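Local coordinates for protein glucose-6-phosphate isomerase (Plasmodium falciparum, PDB 3QKI) that probably catalyses the interconversion of glucose 6-phosphate and fructose 6-phosphate in glycolysis and gluconeogenesis, at residues Q236-Q240 / Y241-V245; F295-R299 / D300-E304; I326-Y330 / K331-N335; A390-Q393 / Q394-M397; N495-P499 / E500-H504. One frame throughout, in Å; residues are numbered along the deposited sequence.

Overall arrangement
The five contacts follow one another along the chain, each a local turn or stretch of helix. Interactions 1 and 2 lead into strands 243-248 and 302-303 of the same parallel sheet, their centres about 19 Å apart. Interaction 3, where helix 318-328 gives way to helix 330-349, touches interaction 1 where Ile326 packs on Leu244. Interaction 4, in helix 388-400, is buried about 5 Å from the chain's centre and carries Gln394 of the fructose 6-phosphate site. Interaction 5 is a surface turn about 42 Å from interaction 4, centre to centre, on the opposite side of the chain's centre from interactions 2 and 3. Segments of interactions 1, 4 and 5 also reach the second subunit.

Interaction 1 (Q236-Q240 / Y241-V245); sequences QNLDQ and YDTLV
The carboxylate of Asp239 lies beside the first atoms of the Tyr241 side chain, its OD1 3.6 Å from Tyr241 CB, with the acid and ring planes inclined at 46°. CG of Asp239 lies beside the carbonyl carbon (chi1 -176°), within reach of the backbone that follows, and OD1 accepts the N-H of Tyr241 at 3.0 Å. The donor stands above the carboxylate plane. OD1 also forms a salt bridge with Lys271, which would offset some of the negative charge that Asp239 and Asp242 bring together: their OD2 atoms are 4.3 Å apart. A water bridges the two residues, accepting from Asp239 N and donating to Asp242 OD2 at 2.7 Å.

Behind the side chain, the carbonyl O of Asp239 is held twice, from opposite faces of its plane. Asp242 N reaches it at 3.1 Å, and the hydroxyl OG1 of Thr243 donates to it at 2.7 Å. That hydroxyl is bonded to Asn168 of the neighbouring strand as well. One residue on, Thr243 N meets Gln240 O at 3.2 Å with a fairly straight N-H (160°), while the Gln240 amide turns away to Trp267. An Asx turn at Asp239 thus opens a short 3-10 stretch, which brings the chain from helix 228-235 into strand 243-248 of the five-stranded parallel sheet, consistent with the SIS fold of this family.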
# COMPACT_ATOMS: atom_id res chain seq x y z
N GLN A 236 -14.04 -0.38 -18.10
CA GLN A 236 -13.06 -0.94 -19.04
C GLN A 236 -13.49 -2.30 -19.62
O GLN A 236 -13.51 -3.26 -18.84
CB GLN A 236 -11.75 -1.13 -18.24
CG GLN A 236 -10.63 -1.90 -18.95
CD GLN A 236 -9.65 -0.94 -19.54
OE1 GLN A 236 -10.01 -0.04 -20.29
NE2 GLN A 236 -8.39 -1.07 -19.14
N ASN A 237 -13.76 -2.42 -20.94
CA ASN A 237 -14.10 -3.69 -21.63
C ASN A 237 -15.34 -4.42 -21.08
O ASN A 237 -15.48 -5.63 -21.28
CB ASN A 237 -12.90 -4.65 -21.68
CG ASN A 237 -11.76 -4.15 -22.51
OD1 ASN A 237 -10.66 -3.94 -21.99
ND2 ASN A 237 -11.99 -3.96 -23.81
N LEU A 238 -16.23 -3.69 -20.40
CA LEU A 238 -17.42 -4.31 -19.83
C LEU A 238 -18.60 -3.98 -20.70
O LEU A 238 -18.71 -2.85 -21.19
CB LEU A 238 -17.70 -3.85 -18.37
CG LEU A 238 -16.73 -4.30 -17.25
CD1 LEU A 238 -17.36 -4.18 -15.88
CD2 LEU A 238 -16.25 -5.72 -17.43
N ASP A 239 -19.50 -4.96 -20.90
CA ASP A 239 -20.74 -4.71 -21.62
C ASP A 239 -21.81 -4.47 -20.55
O ASP A 239 -21.92 -5.28 -19.62
CB ASP A 239 -21.12 -5.92 -22.52
CG ASP A 239 -22.35 -5.74 -23.41
OD1 ASP A 239 -23.15 -4.82 -23.15
OD2 ASP A 239 -22.51 -6.54 -24.36
N GLN A 240 -22.57 -3.35 -20.67
CA GLN A 240 -23.66 -3.00 -19.74
C GLN A 240 -24.64 -4.16 -19.58
O GLN A 240 -25.10 -4.39 -18.47
CB GLN A 240 -24.44 -1.77 -20.22
CG GLN A 240 -23.68 -0.46 -20.11
CD GLN A 240 -22.90 -0.12 -21.35
OE1 GLN A 240 -22.35 -0.99 -22.02
NE2 GLN A 240 -22.80 1.16 -21.66
N TYR A 241 -24.92 -4.90 -20.68
CA TYR A 241 -25.84 -6.03 -20.69
C TYR A 241 -25.45 -7.22 -19.82
O TYR A 241 -26.33 -8.00 -19.46
CB TYR A 241 -26.14 -6.52 -22.13
CG TYR A 241 -26.84 -5.53 -23.05
CD1 TYR A 241 -27.87 -4.73 -22.58
CD2 TYR A 241 -26.57 -5.52 -24.41
CE1 TYR A 241 -28.56 -3.88 -23.44
CE2 TYR A 241 -27.25 -4.67 -25.28
CZ TYR A 241 -28.26 -3.85 -24.79
OH TYR A 241 -28.93 -3.00 -25.64
N ASP A 242 -24.15 -7.37 -19.47
CA ASP A 242 -23.64 -8.47 -18.62
C ASP A 242 -23.39 -8.05 -17.17
O ASP A 242 -22.97 -8.87 -16.36
CB ASP A 242 -22.27 -8.93 -19.16
CG ASP A 242 -22.23 -9.44 -20.57
OD1 ASP A 242 -23.17 -10.16 -20.97
OD2 ASP A 242 -21.21 -9.20 -21.27
N THR A 243 -23.58 -6.77 -16.87
CA THR A 243 -23.17 -6.15 -15.62
C THR A 243 -24.24 -5.89 -14.55
O THR A 243 -25.21 -5.18 -14.79
CB THR A 243 -22.40 -4.86 -15.97
OG1 THR A 243 -21.41 -5.18 -16.95
CG2 THR A 243 -21.76 -4.19 -14.75
N LEU A 244 -23.98 -6.40 -13.34
CA LEU A 244 -24.78 -6.14 -12.14
C LEU A 244 -24.03 -5.04 -11.36
O LEU A 244 -22.82 -5.11 -11.20
CB LEU A 244 -24.93 -7.40 -11.28
CG LEU A 244 -25.84 -7.24 -10.04
CD1 LEU A 244 -27.30 -7.07 -10.43
CD2 LEU A 244 -25.67 -8.38 -9.09
N VAL A 245 -24.75 -4.00 -10.91
CA VAL A 245 -24.17 -2.91 -10.16
C VAL A 245 -24.70 -2.95 -8.72
O VAL A 245 -25.91 -2.94 -8.51
CB VAL A 245 -24.47 -1.57 -10.87
CG1 VAL A 245 -23.92 -0.39 -10.09
CG2 VAL A 245 -23.92 -1.57 -12.30
O HOH W 1 -19.12 -7.89 -20.27

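Interaction 2 (F295-R299 / D300-E304); sequences FGISR and DNVFE
Ile297 points its CB toward Asn301 and Val302. CG2, anti to the backbone N, does the touching: it meets Val302 CG2 at 3.7 Å and Asn301 CB at 3.9 Å, and lies 3.8 Å from the carbonyl O of Asn301. The other branch, CG1 and CD1, starts beside the backbone N (chi1 -66°), and the side chain packs on Met282 and Ala284 of the adjoining strand. Ile297 and Val302 cross at about a right angle and touch through their CG2 methyls.

Between them the chain reverses in a type I beta turn with Arg299 and Asp300 at its corners, leading from helix 289-295 into strand 302-303, an outermost strand of the parallel sheet within this chain. Asn301 N closes it on Ser298 O at 3.0 Å, from above the carbonyl plane, and Val302 CG2 rests against the same oxygen. Ser298 OG adds a weak bond to Asp300 N at 3.4 Å. Asn301 turns its ND2 to the carbonyl of Met282.

The chemistry is therefore divided: apolar methyls face the sheet and helix 289-295, one sound backbone bond closes the turn while Asp300 O goes to Lys145 and Asn301 and Phe303 pair with Ala284, and Arg299 and Asp300 are exposed, Arg299 in a long, weak ion pair with Asp293.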
# COMPACT_ATOMS: atom_id res chain seq x y z
N PHE A 295 -33.97 6.11 -6.63
CA PHE A 295 -32.88 5.75 -7.53
C PHE A 295 -33.36 4.75 -8.60
O PHE A 295 -32.70 4.59 -9.63
CB PHE A 295 -31.69 5.18 -6.72
CG PHE A 295 -30.37 5.30 -7.44
CD1 PHE A 295 -29.63 6.48 -7.37
CD2 PHE A 295 -29.88 4.26 -8.22
CE1 PHE A 295 -28.42 6.61 -8.06
CE2 PHE A 295 -28.70 4.41 -8.94
CZ PHE A 295 -27.96 5.57 -8.84
N GLY A 296 -34.50 4.10 -8.36
CA GLY A 296 -35.04 3.14 -9.30
C GLY A 296 -34.64 1.71 -8.98
O GLY A 296 -34.73 0.84 -9.84
N ILE A 297 -34.23 1.45 -7.73
CA ILE A 297 -33.87 0.12 -7.27
C ILE A 297 -35.14 -0.56 -6.73
O ILE A 297 -35.86 0.03 -5.94
CB ILE A 297 -32.70 0.17 -6.27
CG1 ILE A 297 -31.42 0.67 -6.99
CG2 ILE A 297 -32.45 -1.21 -5.62
CD1 ILE A 297 -30.41 1.24 -6.11
N SER A 298 -35.41 -1.78 -7.18
CA SER A 298 -36.56 -2.56 -6.73
C SER A 298 -36.39 -2.95 -5.24
O SER A 298 -35.27 -3.05 -4.75
CB SER A 298 -36.74 -3.77 -7.63
OG SER A 298 -37.30 -4.89 -6.96
N ARG A 299 -37.50 -3.15 -4.52
CA ARG A 299 -37.48 -3.52 -3.10
C ARG A 299 -36.85 -4.82 -2.78
O ARG A 299 -36.28 -4.98 -1.69
CB ARG A 299 -38.89 -3.45 -2.47
CG ARG A 299 -39.42 -2.02 -2.40
CD ARG A 299 -38.45 -1.12 -1.64
NE ARG A 299 -39.07 -0.48 -0.50
CZ ARG A 299 -39.23 -1.03 0.70
NH1 ARG A 299 -38.78 -2.26 0.94
NH2 ARG A 299 -39.83 -0.37 1.67
N ASP A 300 -36.92 -5.77 -3.71
CA ASP A 300 -36.29 -7.07 -3.53
C ASP A 300 -34.78 -6.95 -3.69
O ASP A 300 -34.07 -7.91 -3.38
CB ASP A 300 -36.81 -8.05 -4.57
CG ASP A 300 -38.25 -8.48 -4.37
OD1 ASP A 300 -38.82 -9.12 -5.29
OD2 ASP A 300 -38.81 -8.19 -3.27
N ASN A 301 -34.31 -5.80 -4.21
CA ASN A 301 -32.90 -5.59 -4.51
C ASN A 301 -32.16 -4.69 -3.49
O ASN A 301 -31.03 -4.24 -3.74
CB ASN A 301 -32.76 -5.09 -5.97
CG ASN A 301 -32.91 -6.20 -7.00
OD1 ASN A 301 -33.51 -7.25 -6.75
ND2 ASN A 301 -32.25 -6.06 -8.13
N VAL A 302 -32.77 -4.50 -2.32
CA VAL A 302 -32.20 -3.71 -1.24
C VAL A 302 -31.92 -4.62 -0.07
O VAL A 302 -32.83 -5.28 0.46
CB VAL A 302 -33.01 -2.46 -0.83
CG1 VAL A 302 -32.25 -1.64 0.21
CG2 VAL A 302 -33.36 -1.60 -2.03
N PHE A 303 -30.64 -4.69 0.32
CA PHE A 303 -30.16 -5.55 1.39
C PHE A 303 -29.76 -4.68 2.58
O PHE A 303 -28.98 -3.74 2.45
CB PHE A 303 -29.01 -6.42 0.87
CG PHE A 303 -29.44 -7.36 -0.24
CD1 PHE A 303 -29.58 -6.91 -1.55
CD2 PHE A 303 -29.78 -8.67 0.04
CE1 PHE A 303 -29.97 -7.78 -2.56
CE2 PHE A 303 -30.20 -9.53 -0.98
CZ PHE A 303 -30.30 -9.08 -2.27
N GLU A 304 -30.37 -4.93 3.71
CA GLU A 304 -30.15 -4.11 4.88
C GLU A 304 -28.98 -4.52 5.77
O GLU A 304 -28.49 -5.65 5.75
CB GLU A 304 -31.49 -3.93 5.66
CG GLU A 304 -31.70 -4.84 6.85
CD GLU A 304 -33.11 -4.94 7.42
OE1 GLU A 304 -33.33 -4.45 8.55
OE2 GLU A 304 -33.96 -5.60 6.77

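Interaction 3 (I326-Y330 / K331-N335); sequences IAFGY and KNMRN
Tyr330 and Arg334, one helical turn apart, meet at right angles: the ring and guanidinium planes are 88° from parallel. The tyrosine presents its edge. NH1 lies in the ring plane, 3.4 Å from CE2, while CD2 stands over one face of the guanidinium, offset toward its rim. This is therefore an edge contact and not a cation-pi stack over the ring. Both side chains leave with CG anti to their own backbone N (Tyr330 chi1 -173°), which sends them along the same flank of the helix. The arginine is modelled in two conformers, so the pairing describes one of them; in it NH1 also makes a long, weak ion pair with Glu147. Below, Arg334 N reaches Tyr330 O at 2.7 Å.

Here helix 318-328 ends and helix 330-349 begins, with Gly329 at the junction: it leaves the first helix with positive phi and serves as N-cap of the second. Its carbonyl O receives weak bonds from Asn332 N and Met333 N.

Asn332 folds back across this junction. Its ND2 donates to Phe328 O at 2.7 Å, tilted 28° from the carbonyl plane, and also to Glu196. A water ties the same carbonyl to Asn332 N, so the last carbonyl of the first helix receives both the amide and the water.

On the other flank the Met333 chain, bent at chi2 and chi3, brings SD to the edge of the Phe328 ring, 4.2 Å from CD2. Ala327 CB sits over the centre of one face of that ring, and Tyr192 and Phe523 add further aromatic neighbours.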
# COMPACT_ATOMS: atom_id res chain seq x y z
N ILE A 326 -22.29 -13.79 -4.37
CA ILE A 326 -22.51 -13.80 -5.83
C ILE A 326 -21.25 -14.39 -6.50
O ILE A 326 -21.34 -15.32 -7.30
CB ILE A 326 -22.87 -12.41 -6.40
CG1 ILE A 326 -24.30 -11.99 -5.96
CG2 ILE A 326 -22.72 -12.37 -7.96
CD1 ILE A 326 -24.61 -10.50 -6.09
N ALA A 327 -20.06 -13.89 -6.11
CA ALA A 327 -18.79 -14.34 -6.69
C ALA A 327 -18.46 -15.79 -6.39
O ALA A 327 -17.96 -16.50 -7.27
CB ALA A 327 -17.66 -13.43 -6.20
N PHE A 328 -18.71 -16.24 -5.14
CA PHE A 328 -18.25 -17.55 -4.71
C PHE A 328 -19.31 -18.57 -4.29
O PHE A 328 -18.96 -19.74 -4.07
CB PHE A 328 -17.25 -17.39 -3.56
CG PHE A 328 -16.12 -16.42 -3.83
CD1 PHE A 328 -15.42 -16.46 -5.03
CD2 PHE A 328 -15.73 -15.50 -2.86
CE1 PHE A 328 -14.37 -15.57 -5.27
CE2 PHE A 328 -14.66 -14.64 -3.08
CZ PHE A 328 -13.98 -14.69 -4.28
N GLY A 329 -20.55 -18.13 -4.12
CA GLY A 329 -21.64 -18.97 -3.64
C GLY A 329 -21.81 -18.80 -2.14
O GLY A 329 -20.81 -18.65 -1.41
N TYR A 330 -23.05 -18.78 -1.66
CA TYR A 330 -23.37 -18.62 -0.25
C TYR A 330 -22.72 -19.67 0.66
O TYR A 330 -22.30 -19.32 1.77
CB TYR A 330 -24.89 -18.59 -0.01
CG TYR A 330 -25.23 -18.27 1.42
CD1 TYR A 330 -25.11 -16.97 1.92
CD2 TYR A 330 -25.59 -19.28 2.32
CE1 TYR A 330 -25.36 -16.68 3.26
CE2 TYR A 330 -25.86 -18.99 3.65
CZ TYR A 330 -25.75 -17.70 4.12
OH TYR A 330 -25.99 -17.42 5.44
N LYS A 331 -22.67 -20.96 0.22
CA LYS A 331 -22.08 -22.05 1.02
C LYS A 331 -20.64 -21.69 1.43
O LYS A 331 -20.27 -21.91 2.58
CB LYS A 331 -22.05 -23.39 0.26
CG LYS A 331 -23.34 -24.18 0.35
CD LYS A 331 -23.15 -25.63 -0.14
CE LYS A 331 -22.47 -26.54 0.87
NZ LYS A 331 -22.46 -27.95 0.40
N ASN A 332 -19.85 -21.12 0.51
CA ASN A 332 -18.48 -20.72 0.80
C ASN A 332 -18.47 -19.57 1.82
O ASN A 332 -17.72 -19.62 2.78
CB ASN A 332 -17.74 -20.35 -0.49
CG ASN A 332 -17.30 -21.52 -1.32
OD1 ASN A 332 -16.87 -22.54 -0.81
ND2 ASN A 332 -17.37 -21.39 -2.62
N MET A 333 -19.36 -18.60 1.65
CA MET A 333 -19.50 -17.47 2.56
C MET A 333 -19.99 -17.87 3.95
O MET A 333 -19.57 -17.24 4.94
CB MET A 333 -20.25 -16.31 1.92
CG MET A 333 -19.49 -15.69 0.74
SD MET A 333 -17.66 -15.66 0.90
CE MET A 333 -17.47 -14.46 2.28
N ARG A 334 -20.82 -18.95 4.04
CA ARG A 334 -21.30 -19.47 5.31
C ARG A 334 -20.09 -20.02 6.09
O ARG A 334 -19.96 -19.77 7.28
CB ARG A 334 -22.38 -20.55 5.09
CG ARG A 334 -22.97 -21.15 6.35
CD ARG A 334 -24.30 -21.85 6.09
NE ARG A 334 -24.25 -22.70 4.90
CZ ARG A 334 -25.26 -22.88 4.06
NH1 ARG A 334 -26.43 -22.30 4.28
NH2 ARG A 334 -25.11 -23.68 3.01
N ASN A 335 -19.16 -20.72 5.38
CA ASN A 335 -17.94 -21.25 6.00
C ASN A 335 -17.05 -20.11 6.51
O ASN A 335 -16.44 -20.26 7.56
CB ASN A 335 -17.15 -22.13 5.03
CG ASN A 335 -17.80 -23.47 4.83
OD1 ASN A 335 -18.56 -23.95 5.68
ND2 ASN A 335 -17.55 -24.08 3.69
O HOH W 2 -20.64 -21.85 -2.38

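Interaction 4 (A390-Q393 / Q394-M397); sequences AHIQ and QLSM
The carbonyl O of Ile392 is gripped twice by Ser396. The backbone N comes in at 2.8 Å and the hydroxyl OG donates at 2.9 Å, from opposite faces of the carbonyl plane. This is a mid-helix pair in helix 388-400, the crossover helix of a beta-alpha-beta unit between strands 375-380 and 418-420. OG starts beside the serine's own N (chi1 -56°), which turns it back over the preceding turn, against Ile392 CG2. A buried hydroxyl is satisfied in this way without leaving its helix.

Regular i to i+4 bonds flank the pair: Leu395 N points almost straight at His391 O (N-H...O 175°), and Met397 N meets Gln393 O. Met397 CB lies close to that oxygen, at 3.0 Å. On the apolar side Ile392 and Leu395 lie alongside each other, pointing the same way, with CD1 of the first 4.0 Å from CD2 of the second. Gln393 runs out extended, and its NE2 reaches Tyr419 O.

Gln394 is a fructose 6-phosphate binding residue. Extended beyond CG, it sends NE2 to Glu398, another residue of that site, and packs against His429 of the second subunit, itself a binding residue, consistent with a site assembled across the dimer. A water joins His391 to the amide oxygen: it lies in the His391 ring plane, 2.9 Å from ND1, and donates to Gln394 OE1 at 2.5 Å.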
# COMPACT_ATOMS: atom_id res chain seq x y z
N ALA A 390 -4.37 -3.08 3.17
CA ALA A 390 -5.23 -1.91 2.92
C ALA A 390 -6.46 -1.96 3.82
O ALA A 390 -6.87 -0.92 4.34
CB ALA A 390 -5.63 -1.84 1.45
N HIS A 391 -7.04 -3.15 4.03
CA HIS A 391 -8.18 -3.32 4.94
C HIS A 391 -7.72 -3.11 6.41
O HIS A 391 -8.34 -2.32 7.13
CB HIS A 391 -8.86 -4.70 4.80
CG HIS A 391 -9.91 -4.93 5.85
ND1 HIS A 391 -10.93 -4.00 6.06
CD2 HIS A 391 -10.04 -5.93 6.74
CE1 HIS A 391 -11.67 -4.50 7.04
NE2 HIS A 391 -11.18 -5.65 7.49
N ILE A 392 -6.63 -3.78 6.84
CA ILE A 392 -6.06 -3.63 8.19
C ILE A 392 -5.72 -2.17 8.51
O ILE A 392 -5.96 -1.74 9.63
CB ILE A 392 -4.90 -4.64 8.49
CG1 ILE A 392 -5.40 -6.09 8.34
CG2 ILE A 392 -4.27 -4.41 9.88
CD1 ILE A 392 -6.74 -6.44 9.10
N GLN A 393 -5.25 -1.40 7.52
CA GLN A 393 -4.97 0.04 7.67
C GLN A 393 -6.18 0.81 8.14
O GLN A 393 -6.06 1.53 9.12
CB GLN A 393 -4.51 0.64 6.34
CG GLN A 393 -3.06 0.77 6.23
CD GLN A 393 -2.69 1.50 4.96
OE1 GLN A 393 -3.49 1.69 4.04
NE2 GLN A 393 -1.44 1.93 4.90
N GLN A 394 -7.37 0.65 7.47
CA GLN A 394 -8.58 1.33 7.94
C GLN A 394 -9.05 0.77 9.29
O GLN A 394 -9.30 1.55 10.22
CB GLN A 394 -9.73 1.29 6.92
CG GLN A 394 -11.01 1.92 7.55
CD GLN A 394 -12.24 1.87 6.71
OE1 GLN A 394 -12.46 0.94 5.97
NE2 GLN A 394 -13.07 2.89 6.83
N LEU A 395 -9.17 -0.57 9.40
CA LEU A 395 -9.63 -1.24 10.60
C LEU A 395 -8.86 -0.77 11.83
O LEU A 395 -9.48 -0.40 12.82
CB LEU A 395 -9.55 -2.78 10.44
CG LEU A 395 -9.92 -3.62 11.69
CD1 LEU A 395 -11.38 -3.44 12.07
CD2 LEU A 395 -9.65 -5.09 11.44
N SER A 396 -7.52 -0.70 11.74
CA SER A 396 -6.68 -0.26 12.85
C SER A 396 -6.68 1.25 13.04
O SER A 396 -7.00 1.73 14.12
CB SER A 396 -5.24 -0.74 12.63
OG SER A 396 -5.25 -2.14 12.46
N MET A 397 -6.26 1.98 11.99
CA MET A 397 -6.06 3.42 12.03
C MET A 397 -7.29 4.26 12.27
O MET A 397 -7.22 5.24 13.00
CB MET A 397 -5.24 3.89 10.83
CG MET A 397 -3.85 3.26 10.81
SD MET A 397 -2.87 3.57 9.36
CE MET A 397 -2.40 5.30 9.58
O HOH W 3 -12.40 -1.55 6.20

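Interaction 5 (N495-P499 / E500-H504); sequences NKMSP and ELLTH
Apolar contact comes first from Met497, whose chain stretches out beyond CG and meets Leu501 at about a right angle. Its CE is 3.7 Å from Leu501 CB and 3.9 Å from Leu501 CD1. The sulfur just behind it approaches Leu502 CD2 at 4.2 Å. Leu502 in turn leans over the Pro499 carbonyl, with CG 3.4 Å from that O, and continues onto Tyr485 and Val488 of helix 485-495. Met497 also packs on Thr106 of the second subunit.

The main-chain bonds define the motif. Leu501 N binds Ser498 O at 3.1 Å and Leu502 N binds Pro499 O at 3.3 Å; His504 N then repeats the step onto Leu501 O. Each spans three residues, the 3-10 pattern, with the first two donors standing above the carbonyl planes. The 3-10 segment follows the end of helix 485-495, where Lys496 has positive phi, with Pro499 in its first turn.

A side-chain bond closes over the start of this segment. Ser498 OG, anti to its N, donates to Glu500 OE1 at 2.8 Å, reaching it on the syn side. Glu500 can be reached because CG sits between N and the carbonyl carbon (chi1 73°) and the chain bends again at chi2, folding the carboxylate back. Farther on, Thr503 OG1 and His504 NE2 bond to Asn408 of the second subunit, through its O and OD1 respectively.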
# COMPACT_ATOMS: atom_id res chain seq x y z
N ASN A 495 36.54 -12.06 2.53
CA ASN A 495 36.09 -11.00 1.62
C ASN A 495 37.13 -9.92 1.41
O ASN A 495 37.27 -9.40 0.30
CB ASN A 495 34.78 -10.37 2.12
CG ASN A 495 33.60 -11.30 2.23
OD1 ASN A 495 33.57 -12.41 1.68
ND2 ASN A 495 32.57 -10.84 2.92
N LYS A 496 37.83 -9.55 2.49
CA LYS A 496 38.87 -8.53 2.47
C LYS A 496 38.40 -7.15 1.98
O LYS A 496 39.09 -6.46 1.25
CB LYS A 496 40.17 -9.04 1.78
CG LYS A 496 40.80 -10.21 2.55
CD LYS A 496 42.04 -10.75 1.89
CE LYS A 496 42.39 -12.14 2.39
NZ LYS A 496 42.82 -12.16 3.83
N MET A 497 37.20 -6.75 2.43
CA MET A 497 36.68 -5.41 2.15
C MET A 497 37.52 -4.47 3.04
O MET A 497 38.06 -4.92 4.07
CB MET A 497 35.18 -5.34 2.56
CG MET A 497 34.49 -4.02 2.21
SD MET A 497 32.88 -3.89 3.06
CE MET A 497 32.08 -2.70 2.05
N SER A 498 37.66 -3.22 2.66
CA SER A 498 38.42 -2.25 3.47
C SER A 498 37.81 -2.23 4.89
O SER A 498 36.59 -2.09 5.03
CB SER A 498 38.40 -0.87 2.83
OG SER A 498 39.54 -0.15 3.26
N PRO A 499 38.62 -2.50 5.94
CA PRO A 499 38.03 -2.65 7.29
C PRO A 499 37.19 -1.52 7.86
O PRO A 499 36.28 -1.79 8.66
CB PRO A 499 39.22 -3.06 8.18
CG PRO A 499 40.44 -2.74 7.38
CD PRO A 499 40.06 -2.78 5.93
N GLU A 500 37.44 -0.27 7.44
CA GLU A 500 36.65 0.85 7.96
C GLU A 500 35.18 0.80 7.51
O GLU A 500 34.32 1.38 8.17
CB GLU A 500 37.30 2.21 7.68
CG GLU A 500 37.21 2.66 6.22
CD GLU A 500 38.20 2.07 5.24
OE1 GLU A 500 39.02 1.21 5.64
OE2 GLU A 500 38.15 2.46 4.05
N LEU A 501 34.90 0.08 6.42
CA LEU A 501 33.54 -0.04 5.87
C LEU A 501 32.68 -1.11 6.57
O LEU A 501 31.48 -1.14 6.32
CB LEU A 501 33.62 -0.31 4.34
CG LEU A 501 34.38 0.74 3.48
CD1 LEU A 501 34.57 0.24 2.06
CD2 LEU A 501 33.69 2.09 3.45
N LEU A 502 33.27 -1.97 7.43
CA LEU A 502 32.54 -3.07 8.08
C LEU A 502 31.29 -2.71 8.90
O LEU A 502 30.36 -3.52 8.99
CB LEU A 502 33.49 -4.00 8.85
CG LEU A 502 34.60 -4.71 8.03
CD1 LEU A 502 35.36 -5.68 8.91
CD2 LEU A 502 34.02 -5.46 6.80
N THR A 503 31.25 -1.50 9.46
CA THR A 503 30.13 -0.97 10.24
C THR A 503 28.82 -0.98 9.42
O THR A 503 27.76 -1.28 9.97
CB THR A 503 30.46 0.44 10.75
OG1 THR A 503 30.98 1.23 9.68
CG2 THR A 503 31.42 0.43 11.92
N HIS A 504 28.92 -0.71 8.10
CA HIS A 504 27.80 -0.71 7.14
C HIS A 504 27.12 -2.08 7.01
O HIS A 504 25.99 -2.15 6.56
CB HIS A 504 28.32 -0.23 5.77
CG HIS A 504 28.79 1.18 5.78
ND1 HIS A 504 27.93 2.23 5.55
CD2 HIS A 504 30.03 1.68 6.02
CE1 HIS A 504 28.66 3.33 5.66
NE2 HIS A 504 29.93 3.05 5.94